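AvmM (Streptomyces sp. NBRC 109436, PDB 7FE6) catalyses the macrocyclization step of alchivemycin A biosynthesis, through dehydration followed by a Michael-type addition. Local coordinates at residues D71-R74 against E75-K78. Numbering follows the deposited sequence.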
loop_
_atom_site.group_PDB
_atom_site.type_symbol
_atom_site.label_atom_id
_atom_site.label_comp_id
_atom_site.label_asym_id
_atom_site.label_seq_id
_atom_site.Cartn_x
_atom_site.Cartn_y
_atom_site.Cartn_z
ATOM N N ASP A 71 18.957 8.326 20.309
ATOM C CA ASP A 71 18.576 9.448 21.158
ATOM C C ASP A 71 17.136 9.921 20.958
ATOM O O ASP A 71 16.689 10.793 21.705
ATOM C CB ASP A 71 19.519 10.625 20.915
ATOM C CG ASP A 71 19.700 10.925 19.434
ATOM O OD1 ASP A 71 19.502 10.009 18.602
ATOM O OD2 ASP A 71 20.025 12.084 19.100
ATOM N N LEU A 72 16.405 9.407 19.972
ATOM C CA LEU A 72 15.019 9.829 19.780
ATOM C C LEU A 72 14.157 9.506 21.006
ATOM O O LEU A 72 14.271 8.433 21.607
ATOM C CB LEU A 72 14.436 9.165 18.524
ATOM C CG LEU A 72 12.949 9.349 18.186
ATOM C CD1 LEU A 72 12.661 10.798 17.820
ATOM C CD2 LEU A 72 12.507 8.412 17.047
ATOM N N ARG A 73 13.328 10.463 21.414
ATOM C CA ARG A 73 12.344 10.246 22.473
ATOM C C ARG A 73 10.968 10.710 22.004
ATOM O O ARG A 73 10.843 11.407 20.997
ATOM C CB ARG A 73 12.741 10.984 23.760
ATOM C CG ARG A 73 14.069 10.530 24.299
ATOM C CD ARG A 73 14.046 9.066 24.741
ATOM N NE ARG A 73 15.361 8.674 25.254
ATOM C CZ ARG A 73 16.276 8.021 24.543
ATOM N NH1 ARG A 73 16.006 7.642 23.286
ATOM N NH2 ARG A 73 17.454 7.732 25.090
ATOM N N ARG A 74 9.932 10.365 22.781
ATOM C CA ARG A 74 8.565 10.777 22.446
ATOM C C ARG A 74 8.463 12.289 22.274
ATOM O O ARG A 74 7.714 12.782 21.413
ATOM C CB ARG A 74 7.588 10.291 23.530
ATOM C CG ARG A 74 6.157 10.820 23.391
ATOM C CD ARG A 74 5.508 10.446 22.049
ATOM N NE ARG A 74 4.142 10.956 21.952
ATOM C CZ ARG A 74 3.825 12.184 21.543
ATOM N NH1 ARG A 74 4.782 13.034 21.183
ATOM N NH2 ARG A 74 2.550 12.567 21.499
ATOM N N GLU A 75 9.205 13.029 23.106
ATOM C CA GLU A 75 9.231 14.487 23.139
ATOM C C GLU A 75 9.790 15.134 21.875
ATOM O O GLU A 75 9.522 16.316 21.645
ATOM C CB GLU A 75 10.070 14.950 24.349
ATOM C CG GLU A 75 9.453 14.657 25.731
ATOM C CD GLU A 75 9.366 13.163 26.054
ATOM O OE1 GLU A 75 10.417 12.476 25.955
ATOM O OE2 GLU A 75 8.236 12.677 26.377
ATOM N N ASP A 76 10.542 14.406 21.049
ATOM C CA ASP A 76 11.207 15.022 19.898
ATOM C C ASP A 76 10.278 15.196 18.704
ATOM O O ASP A 76 10.722 15.665 17.641
ATOM C CB ASP A 76 12.412 14.192 19.450
ATOM C CG ASP A 76 13.501 14.149 20.480
ATOM O OD1 ASP A 76 13.827 15.218 21.043
ATOM O OD2 ASP A 76 14.009 13.029 20.734
ATOM N N PHE A 77 9.024 14.782 18.837
ATOM C CA PHE A 77 8.056 14.943 17.774
ATOM C C PHE A 77 6.692 15.278 18.364
ATOM O O PHE A 77 6.419 15.065 19.548
ATOM C CB PHE A 77 8.007 13.693 16.885
ATOM C CG PHE A 77 7.736 12.396 17.622
ATOM C CD1 PHE A 77 6.434 11.922 17.779
ATOM C CD2 PHE A 77 8.786 11.614 18.095
ATOM C CE1 PHE A 77 6.190 10.718 18.421
ATOM C CE2 PHE A 77 8.538 10.406 18.733
ATOM C CZ PHE A 77 7.233 9.955 18.887
ATOM N N LYS A 78 5.856 15.860 17.521
ATOM C CA LYS A 78 4.473 16.130 17.860
ATOM C C LYS A 78 3.579 15.174 17.086
ATOM O O LYS A 78 3.827 14.891 15.906
ATOM C CB LYS A 78 4.098 17.575 17.556
ATOM C CG LYS A 78 4.732 18.540 18.491
ATOM C CD LYS A 78 4.267 19.935 18.218
ATOM C CE LYS A 78 4.991 20.890 19.128
ATOM N NZ LYS A 78 4.661 20.680 20.576
#
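The carboxylate oxygen OD2 of Asp76 accepts a hydrogen bond from the backbone N of Arg73 at 2.7 Å, meeting the N-H on its anti side and 30° out of the carboxylate plane. The exchange is reciprocal, for the backbone N of Asp76 returns a bond to Arg73 O at 3.0 Å. Two bonds thus join the same pair of residues across a short 3-10 turn, and together they probably hold the bend that leads into strand 77-83. Asp76 reaches back because its CG lies anti to the carbonyl carbon (chi1 -65°), while its CB rests on Leu72 CD1 at 3.8 Å.

Phe77 tucks its ring against the backbone of the turn, with CG between its own N and carbonyl carbon (chi1 55°), and Arg74 O sits over the centre of one face. Leu72 CD1 comes instead to the ring edge, 4.0 Å from CD2. The aliphatic part of Arg74 also touches the ring, CD lying 3.6 Å from Phe77 CZ; its guanidinium is nearly parallel to the ring but displaced outward past CE1, so CD makes the closest approach and the two groups do not stack. NE of Arg74 donates a hydrogen bond to OE1 of Gln91.

Asp76 has a second anchor, since OD1 forms a salt bridge with Arg145 just past strand 135-144. The whole turn bridges the two sheets: it follows strand 57-66 of one and opens strand 77-83 of the other, with Leu72 and Phe77 both packed on Ile64 and the Arg74 side chain lying against strand 107-113.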